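Local coordinates for protein acetylornithine aminotransferase (Aquifex aeolicus, PDB 2EH6) that catalyses the pyridoxal-phosphate-dependent transfer of an amino group from N(2)-acetyl-L-ornithine to 2-oxoglutarate, a step of arginine biosynthesis, at residues L75-G87 and F224-I237. Residues are numbered along the deposited sequence; the frame is centred on the assembly and turned at random.
Sequences LAHKLVKHFWTEG and FYAYQHFNLKPDVI
The hydroxyl of Tyr225 donates to the carbonyl oxygen of Leu79, OH to O 2.7 Å, tilted 28° from the carbonyl plane. In this class-III aminotransferase, a PLP enzyme of fold type I (aspartate aminotransferase fold), the bond ties helix 70-81 to the segment leading into strand 236-239. A tyrosine suits the place: its hydroxyl meets a backbone carbonyl of the helix, while its ring lies between Phe224 CD2 over one face and Ile237 CD1 over the other. Phe224 in turn slants against the His82 imidazole, the planes at 32°, and helix 275-308 touches both residues.

Phe83, Trp84 and Tyr227 form an aromatic cluster. Trp84 CD1 sits over the centre of the Phe83 ring, whose CE1 reaches Ile237 CD1 at 4.0 Å. Tyr227 turns its ring nearly perpendicular to both neighbours; its backbone N is hydrogen-bonded to OE2 of Glu213, a residue inferred to bind the cofactor. Pro234 lays apolar CG over one face of Tyr227 and CD against the indole, yet its carbonyl can still accept a bond. The indole of Trp84 is sandwiched between Thr85 CG2 and Lys233 CB, the latter a CH-pi contact 3.4 Å from the centroid of the six-membered ring; lysine's aliphatic chain suits such a face. With CG between the backbone N and the carbonyl carbon (chi1 66°), the indole edge faces Pro234. Replacing Trp84 with a leucine would probably leave the Pro234 carbonyl without this donor and Lys233 without its flat support. That donor, Trp84 NE1, lies 2.8 Å from Pro234 O, on a lone pair in the carbonyl plane.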
ATOM      1  N   LEU A  75       5.528  12.815 -13.186  1.00 27.28           N
ATOM      2  CA  LEU A  75       6.015  12.844 -11.814  1.00 24.93           C
ATOM      3  C   LEU A  75       7.395  12.195 -11.719  1.00 24.48           C
ATOM      4  O   LEU A  75       8.284  12.706 -11.039  1.00 25.15           O
ATOM      5  CB  LEU A  75       5.029  12.123 -10.887  1.00 22.77           C
ATOM      6  CG  LEU A  75       5.393  12.142  -9.401  1.00 22.83           C
ATOM      7  CD1 LEU A  75       5.613  13.582  -8.946  1.00 24.69           C
ATOM      8  CD2 LEU A  75       4.282  11.470  -8.591  1.00 22.99           C
ATOM      9  N   ALA A  76       7.580  11.072 -12.406  1.00 25.49           N
ATOM     10  CA  ALA A  76       8.872  10.385 -12.380  1.00 27.73           C
ATOM     11  C   ALA A  76       9.972  11.335 -12.854  1.00 28.33           C
ATOM     12  O   ALA A  76      11.042  11.419 -12.255  1.00 28.99           O
ATOM     13  CB  ALA A  76       8.831   9.149 -13.276  1.00 25.24           C
ATOM     14  N   HIS A  77       9.690  12.050 -13.936  1.00 30.48           N
ATOM     15  CA  HIS A  77      10.638  12.999 -14.508  1.00 31.91           C
ATOM     16  C   HIS A  77      11.089  14.020 -13.462  1.00 30.81           C
ATOM     17  O   HIS A  77      12.276  14.323 -13.352  1.00 28.88           O
ATOM     18  CB  HIS A  77       9.985  13.706 -15.699  1.00 36.07           C
ATOM     19  CG  HIS A  77      10.906  14.614 -16.453  1.00 42.20           C
ATOM     20  ND1 HIS A  77      12.177  14.914 -16.008  1.00 43.70           N
ATOM     21  CD2 HIS A  77      10.744  15.290 -17.615  1.00 43.82           C
ATOM     22  CE1 HIS A  77      12.757  15.739 -16.863  1.00 46.49           C
ATOM     23  NE2 HIS A  77      11.909  15.982 -17.846  1.00 46.43           N
ATOM     24  N   LYS A  78      10.144  14.545 -12.685  1.00 28.80           N
ATOM     25  CA  LYS A  78      10.482  15.524 -11.664  1.00 28.08           C
ATOM     26  C   LYS A  78      11.314  14.911 -10.545  1.00 27.75           C
ATOM     27  O   LYS A  78      12.212  15.558 -10.006  1.00 28.16           O
ATOM     28  CB  LYS A  78       9.208  16.151 -11.086  1.00 29.86           C
ATOM     29  CG  LYS A  78       8.436  16.993 -12.083  1.00 32.93           C
ATOM     30  CD  LYS A  78       7.034  17.300 -11.572  1.00 36.86           C
ATOM     31  CE  LYS A  78       6.177  17.954 -12.651  1.00 38.72           C
ATOM     32  NZ  LYS A  78       6.681  19.303 -13.026  1.00 41.63           N
ATOM     33  N   LEU A  79      11.025  13.661 -10.194  1.00 25.85           N
ATOM     34  CA  LEU A  79      11.775  12.993  -9.135  1.00 27.31           C
ATOM     35  C   LEU A  79      13.186  12.623  -9.605  1.00 28.47           C
ATOM     36  O   LEU A  79      14.143  12.701  -8.842  1.00 27.55           O
ATOM     37  CB  LEU A  79      11.044  11.730  -8.674  1.00 28.07           C
ATOM     38  CG  LEU A  79       9.729  11.926  -7.908  1.00 29.19           C
ATOM     39  CD1 LEU A  79       9.080  10.573  -7.654  1.00 27.79           C
ATOM     40  CD2 LEU A  79       9.999  12.642  -6.590  1.00 28.68           C
ATOM     41  N   VAL A  80      13.308  12.217 -10.864  1.00 28.97           N
ATOM     42  CA  VAL A  80      14.615  11.844 -11.398  1.00 32.42           C
ATOM     43  C   VAL A  80      15.506  13.077 -11.569  1.00 32.87           C
ATOM     44  O   VAL A  80      16.717  13.008 -11.363  1.00 33.37           O
ATOM     45  CB  VAL A  80      14.476  11.106 -12.754  1.00 32.43           C
ATOM     46  CG1 VAL A  80      15.856  10.758 -13.306  1.00 32.63           C
ATOM     47  CG2 VAL A  80      13.648   9.830 -12.569  1.00 33.35           C
ATOM     48  N   LYS A  81      14.898  14.203 -11.934  1.00 34.76           N
ATOM     49  CA  LYS A  81      15.637  15.450 -12.126  1.00 35.98           C
ATOM     50  C   LYS A  81      16.482  15.820 -10.908  1.00 35.37           C
ATOM     51  O   LYS A  81      17.549  16.417 -11.043  1.00 34.03           O
ATOM     52  CB  LYS A  81      14.667  16.595 -12.435  1.00 39.20           C
ATOM     53  CG  LYS A  81      15.346  17.941 -12.613  1.00 44.65           C
ATOM     54  CD  LYS A  81      14.340  19.071 -12.799  1.00 47.50           C
ATOM     55  CE  LYS A  81      13.499  19.292 -11.550  1.00 50.54           C
ATOM     56  NZ  LYS A  81      12.579  20.454 -11.712  1.00 53.48           N
ATOM     57  N   HIS A  82      16.008  15.469  -9.719  1.00 34.24           N
ATOM     58  CA  HIS A  82      16.740  15.784  -8.497  1.00 35.83           C
ATOM     59  C   HIS A  82      17.669  14.667  -8.044  1.00 33.45           C
ATOM     60  O   HIS A  82      18.437  14.848  -7.101  1.00 35.15           O
ATOM     61  CB  HIS A  82      15.776  16.118  -7.359  1.00 41.02           C
ATOM     62  CG  HIS A  82      15.190  17.493  -7.441  1.00 45.74           C
ATOM     63  ND1 HIS A  82      14.293  17.865  -8.419  1.00 49.03           N
ATOM     64  CD2 HIS A  82      15.360  18.579  -6.651  1.00 46.25           C
ATOM     65  CE1 HIS A  82      13.933  19.121  -8.225  1.00 49.84           C
ATOM     66  NE2 HIS A  82      14.566  19.577  -7.159  1.00 50.42           N
ATOM     67  N   PHE A  83      17.597  13.513  -8.700  1.00 32.37           N
ATOM     68  CA  PHE A  83      18.447  12.382  -8.338  1.00 32.23           C
ATOM     69  C   PHE A  83      19.880  12.669  -8.816  1.00 34.02           C
ATOM     70  O   PHE A  83      20.080  13.443  -9.754  1.00 32.20           O
ATOM     71  CB  PHE A  83      17.904  11.097  -8.974  1.00 31.50           C
ATOM     72  CG  PHE A  83      18.408   9.832  -8.324  1.00 30.52           C
ATOM     73  CD1 PHE A  83      18.273   9.637  -6.951  1.00 28.57           C
ATOM     74  CD2 PHE A  83      18.991   8.826  -9.088  1.00 28.46           C
ATOM     75  CE1 PHE A  83      18.709   8.461  -6.345  1.00 27.10           C
ATOM     76  CE2 PHE A  83      19.432   7.643  -8.494  1.00 27.67           C
ATOM     77  CZ  PHE A  83      19.292   7.458  -7.120  1.00 28.78           C
ATOM     78  N   TRP A  84      20.868  12.049  -8.175  1.00 34.25           N
ATOM     79  CA  TRP A  84      22.265  12.289  -8.533  1.00 35.72           C
ATOM     80  C   TRP A  84      22.679  11.781  -9.914  1.00 36.63           C
ATOM     81  O   TRP A  84      23.675  12.239 -10.469  1.00 38.23           O
ATOM     82  CB  TRP A  84      23.204  11.702  -7.470  1.00 35.50           C
ATOM     83  CG  TRP A  84      23.179  10.208  -7.368  1.00 35.45           C
ATOM     84  CD1 TRP A  84      22.272   9.445  -6.693  1.00 34.14           C
ATOM     85  CD2 TRP A  84      24.097   9.291  -7.982  1.00 35.60           C
ATOM     86  NE1 TRP A  84      22.566   8.111  -6.846  1.00 32.03           N
ATOM     87  CE2 TRP A  84      23.680   7.988  -7.633  1.00 34.54           C
ATOM     88  CE3 TRP A  84      25.230   9.447  -8.795  1.00 36.05           C
ATOM     89  CZ2 TRP A  84      24.357   6.838  -8.069  1.00 34.61           C
ATOM     90  CZ3 TRP A  84      25.905   8.303  -9.230  1.00 35.61           C
ATOM     91  CH2 TRP A  84      25.464   7.016  -8.864  1.00 35.92           C
ATOM     92  N   THR A  85      21.932  10.834 -10.470  1.00 35.94           N
ATOM     93  CA  THR A  85      22.258  10.308 -11.789  1.00 35.59           C
ATOM     94  C   THR A  85      20.984   9.919 -12.526  1.00 36.12           C
ATOM     95  O   THR A  85      19.884  10.157 -12.029  1.00 36.32           O
ATOM     96  CB  THR A  85      23.197   9.083 -11.687  1.00 35.98           C
ATOM     97  OG1 THR A  85      23.628   8.705 -13.000  1.00 37.23           O
ATOM     98  CG2 THR A  85      22.483   7.906 -11.028  1.00 35.75           C
ATOM     99  N   GLU A  86      21.128   9.339 -13.712  1.00 35.51           N
ATOM    100  CA  GLU A  86      19.966   8.926 -14.492  1.00 35.86           C
ATOM    101  C   GLU A  86      19.317   7.729 -13.812  1.00 34.86           C
ATOM    102  O   GLU A  86      20.005   6.818 -13.348  1.00 33.61           O
ATOM    103  CB  GLU A  86      20.378   8.542 -15.916  1.00 38.13           C
ATOM    104  CG  GLU A  86      21.128   9.622 -16.672  1.00 40.36           C
ATOM    105  CD  GLU A  86      20.408  10.956 -16.646  1.00 43.81           C
ATOM    106  OE1 GLU A  86      19.167  10.974 -16.807  1.00 44.23           O
ATOM    107  OE2 GLU A  86      21.087  11.991 -16.472  1.00 46.14           O
ATOM    108  N   GLY A  87      17.991   7.726 -13.758  1.00 34.31           N
ATOM    109  CA  GLY A  87      17.299   6.629 -13.112  1.00 31.76           C
ATOM    110  C   GLY A  87      15.864   6.466 -13.556  1.00 30.99           C
ATOM    111  O   GLY A  87      15.377   7.195 -14.419  1.00 29.66           O
ATOM    112  N   PHE A 224      16.042  18.272  -1.083  1.00 30.70           N
ATOM    113  CA  PHE A 224      15.002  17.441  -1.667  1.00 31.88           C
ATOM    114  C   PHE A 224      15.127  16.009  -1.140  1.00 31.53           C
ATOM    115  O   PHE A 224      14.153  15.434  -0.653  1.00 31.30           O
ATOM    116  CB  PHE A 224      15.085  17.449  -3.188  1.00 32.97           C
ATOM    117  CG  PHE A 224      13.812  17.024  -3.847  1.00 33.30           C
ATOM    118  CD1 PHE A 224      12.743  17.909  -3.951  1.00 31.92           C
ATOM    119  CD2 PHE A 224      13.654  15.721  -4.307  1.00 31.70           C
ATOM    120  CE1 PHE A 224      11.530  17.499  -4.502  1.00 33.60           C
ATOM    121  CE2 PHE A 224      12.448  15.303  -4.856  1.00 32.67           C
ATOM    122  CZ  PHE A 224      11.384  16.192  -4.955  1.00 32.45           C
ATOM    123  N   TYR A 225      16.323  15.436  -1.253  1.00 29.10           N
ATOM    124  CA  TYR A 225      16.596  14.098  -0.734  1.00 29.11           C
ATOM    125  C   TYR A 225      17.644  14.293   0.353  1.00 29.07           C
ATOM    126  O   TYR A 225      18.630  14.993   0.141  1.00 31.38           O
ATOM    127  CB  TYR A 225      17.158  13.181  -1.820  1.00 27.52           C
ATOM    128  CG  TYR A 225      16.226  12.952  -2.982  1.00 26.04           C
ATOM    129  CD1 TYR A 225      14.921  12.494  -2.780  1.00 25.18           C
ATOM    130  CD2 TYR A 225      16.656  13.168  -4.288  1.00 25.44           C
ATOM    131  CE1 TYR A 225      14.072  12.256  -3.849  1.00 22.89           C
ATOM    132  CE2 TYR A 225      15.818  12.934  -5.364  1.00 25.46           C
ATOM    133  CZ  TYR A 225      14.528  12.476  -5.139  1.00 25.98           C
ATOM    134  OH  TYR A 225      13.709  12.228  -6.207  1.00 23.35           O
ATOM    135  N   ALA A 226      17.434  13.683   1.514  1.00 28.61           N
ATOM    136  CA  ALA A 226      18.371  13.826   2.623  1.00 28.83           C
ATOM    137  C   ALA A 226      19.786  13.341   2.305  1.00 30.98           C
ATOM    138  O   ALA A 226      20.760  13.859   2.854  1.00 32.95           O
ATOM    139  CB  ALA A 226      17.838  13.095   3.850  1.00 27.62           C
ATOM    140  N   TYR A 227      19.911  12.353   1.426  1.00 30.67           N
ATOM    141  CA  TYR A 227      21.237  11.832   1.095  1.00 32.18           C
ATOM    142  C   TYR A 227      22.133  12.892   0.455  1.00 32.96           C
ATOM    143  O   TYR A 227      23.354  12.759   0.449  1.00 33.32           O
ATOM    144  CB  TYR A 227      21.129  10.608   0.171  1.00 29.60           C
ATOM    145  CG  TYR A 227      20.850  10.897  -1.293  1.00 28.99           C
ATOM    146  CD1 TYR A 227      21.834  11.444  -2.126  1.00 28.39           C
ATOM    147  CD2 TYR A 227      19.604  10.609  -1.851  1.00 28.09           C
ATOM    148  CE1 TYR A 227      21.579  11.694  -3.476  1.00 28.09           C
ATOM    149  CE2 TYR A 227      19.339  10.855  -3.193  1.00 27.54           C
ATOM    150  CZ  TYR A 227      20.328  11.400  -4.003  1.00 29.82           C
ATOM    151  OH  TYR A 227      20.047  11.663  -5.328  1.00 29.45           O
ATOM    152  N   GLN A 228      21.521  13.946  -0.071  1.00 34.56           N
ATOM    153  CA  GLN A 228      22.271  15.013  -0.723  1.00 37.38           C
ATOM    154  C   GLN A 228      23.118  15.820   0.259  1.00 39.61           C
ATOM    155  O   GLN A 228      24.058  16.503  -0.142  1.00 40.75           O
ATOM    156  CB  GLN A 228      21.307  15.935  -1.477  1.00 36.61           C
ATOM    157  CG  GLN A 228      20.445  15.203  -2.495  1.00 36.43           C
ATOM    158  CD  GLN A 228      19.414  16.102  -3.147  1.00 36.66           C
ATOM    159  OE1 GLN A 228      18.707  16.843  -2.471  1.00 37.37           O
ATOM    160  NE2 GLN A 228      19.314  16.029  -4.467  1.00 40.23           N
ATOM    161  N   HIS A 229      22.788  15.744   1.541  1.00 40.68           N
ATOM    162  CA  HIS A 229      23.552  16.460   2.556  1.00 43.51           C
ATOM    163  C   HIS A 229      24.969  15.891   2.639  1.00 44.19           C
ATOM    164  O   HIS A 229      25.897  16.564   3.085  1.00 44.70           O
ATOM    165  CB  HIS A 229      22.888  16.318   3.930  1.00 44.45           C
ATOM    166  CG  HIS A 229      21.702  17.210   4.136  1.00 45.48           C
ATOM    167  ND1 HIS A 229      21.809  18.582   4.233  1.00 44.94           N
ATOM    168  CD2 HIS A 229      20.390  16.922   4.313  1.00 44.95           C
ATOM    169  CE1 HIS A 229      20.616  19.100   4.465  1.00 45.19           C
ATOM    170  NE2 HIS A 229      19.737  18.114   4.519  1.00 44.33           N
ATOM    171  N   PHE A 230      25.127  14.647   2.202  1.00 45.49           N
ATOM    172  CA  PHE A 230      26.422  13.978   2.261  1.00 46.67           C
ATOM    173  C   PHE A 230      26.942  13.573   0.887  1.00 47.11           C
ATOM    174  O   PHE A 230      27.855  12.754   0.781  1.00 48.34           O
ATOM    175  CB  PHE A 230      26.303  12.742   3.151  1.00 46.95           C
ATOM    176  CG  PHE A 230      25.693  13.024   4.493  1.00 48.69           C
ATOM    177  CD1 PHE A 230      26.478  13.476   5.549  1.00 49.51           C
ATOM    178  CD2 PHE A 230      24.323  12.866   4.693  1.00 49.31           C
ATOM    179  CE1 PHE A 230      25.909  13.767   6.788  1.00 49.24           C
ATOM    180  CE2 PHE A 230      23.743  13.153   5.928  1.00 49.46           C
ATOM    181  CZ  PHE A 230      24.537  13.604   6.976  1.00 49.85           C
ATOM    182  N   ASN A 231      26.360  14.145  -0.161  1.00 47.03           N
ATOM    183  CA  ASN A 231      26.769  13.836  -1.527  1.00 46.82           C
ATOM    184  C   ASN A 231      26.874  12.333  -1.766  1.00 44.12           C
ATOM    185  O   ASN A 231      27.806  11.859  -2.416  1.00 42.07           O
ATOM    186  CB  ASN A 231      28.113  14.505  -1.840  1.00 51.31           C
ATOM    187  CG  ASN A 231      28.025  16.019  -1.826  1.00 53.79           C
ATOM    188  OD1 ASN A 231      27.247  16.613  -2.575  1.00 57.03           O
ATOM    189  ND2 ASN A 231      28.821  16.653  -0.971  1.00 56.58           N
ATOM    190  N   LEU A 232      25.915  11.584  -1.236  1.00 41.63           N
ATOM    191  CA  LEU A 232      25.906  10.137  -1.408  1.00 38.86           C
ATOM    192  C   LEU A 232      25.429   9.783  -2.811  1.00 37.55           C
ATOM    193  O   LEU A 232      24.844  10.617  -3.502  1.00 36.85           O
ATOM    194  CB  LEU A 232      24.987   9.488  -0.370  1.00 37.97           C
ATOM    195  CG  LEU A 232      25.445   9.632   1.078  1.00 37.44           C
ATOM    196  CD1 LEU A 232      24.328   9.234   2.020  1.00 35.99           C
ATOM    197  CD2 LEU A 232      26.680   8.783   1.300  1.00 36.88           C
ATOM    198  N   LYS A 233      25.679   8.545  -3.225  1.00 35.55           N
ATOM    199  CA  LYS A 233      25.272   8.087  -4.547  1.00 35.69           C
ATOM    200  C   LYS A 233      24.570   6.737  -4.443  1.00 34.65           C
ATOM    201  O   LYS A 233      25.084   5.714  -4.893  1.00 33.62           O
ATOM    202  CB  LYS A 233      26.493   7.976  -5.463  1.00 38.56           C
ATOM    203  CG  LYS A 233      27.203   9.300  -5.692  1.00 40.44           C
ATOM    204  CD  LYS A 233      28.468   9.114  -6.517  1.00 44.04           C
ATOM    205  CE  LYS A 233      29.124  10.454  -6.816  1.00 46.37           C
ATOM    206  NZ  LYS A 233      29.402  11.220  -5.563  1.00 49.25           N
ATOM    207  N   PRO A 234      23.369   6.724  -3.846  1.00 33.22           N
ATOM    208  CA  PRO A 234      22.597   5.491  -3.683  1.00 30.98           C
ATOM    209  C   PRO A 234      22.169   4.836  -4.992  1.00 30.30           C
ATOM    210  O   PRO A 234      21.911   5.508  -5.993  1.00 29.94           O
ATOM    211  CB  PRO A 234      21.404   5.947  -2.840  1.00 32.69           C
ATOM    212  CG  PRO A 234      21.213   7.376  -3.275  1.00 32.38           C
ATOM    213  CD  PRO A 234      22.634   7.887  -3.308  1.00 30.41           C
ATOM    214  N   ASP A 235      22.100   3.511  -4.980  1.00 28.55           N
ATOM    215  CA  ASP A 235      21.683   2.767  -6.154  1.00 28.26           C
ATOM    216  C   ASP A 235      20.155   2.775  -6.200  1.00 28.93           C
ATOM    217  O   ASP A 235      19.551   2.757  -7.273  1.00 29.20           O
ATOM    218  CB  ASP A 235      22.217   1.337  -6.067  1.00 29.86           C
ATOM    219  CG  ASP A 235      23.738   1.293  -5.997  1.00 30.77           C
ATOM    220  OD1 ASP A 235      24.377   1.579  -7.024  1.00 31.17           O
ATOM    221  OD2 ASP A 235      24.289   0.992  -4.919  1.00 29.23           O
ATOM    222  N   VAL A 236      19.538   2.808  -5.023  1.00 29.08           N
ATOM    223  CA  VAL A 236      18.082   2.831  -4.918  1.00 28.64           C
ATOM    224  C   VAL A 236      17.640   3.611  -3.682  1.00 28.41           C
ATOM    225  O   VAL A 236      18.285   3.549  -2.636  1.00 27.73           O
ATOM    226  CB  VAL A 236      17.489   1.403  -4.783  1.00 28.53           C
ATOM    227  CG1 VAL A 236      15.961   1.466  -4.845  1.00 27.85           C
ATOM    228  CG2 VAL A 236      18.025   0.492  -5.879  1.00 26.62           C
ATOM    229  N   ILE A 237      16.552   4.364  -3.808  1.00 29.03           N
ATOM    230  CA  ILE A 237      16.010   5.071  -2.651  1.00 27.66           C
ATOM    231  C   ILE A 237      14.509   4.797  -2.621  1.00 25.67           C
ATOM    232  O   ILE A 237      13.901   4.540  -3.662  1.00 23.00           O
ATOM    233  CB  ILE A 237      16.253   6.604  -2.704  1.00 28.81           C
ATOM    234  CG1 ILE A 237      15.554   7.219  -3.914  1.00 27.52           C
ATOM    235  CG2 ILE A 237      17.760   6.888  -2.726  1.00 31.35           C
ATOM    236  CD1 ILE A 237      15.591   8.739  -3.920  1.00 27.42           C
TER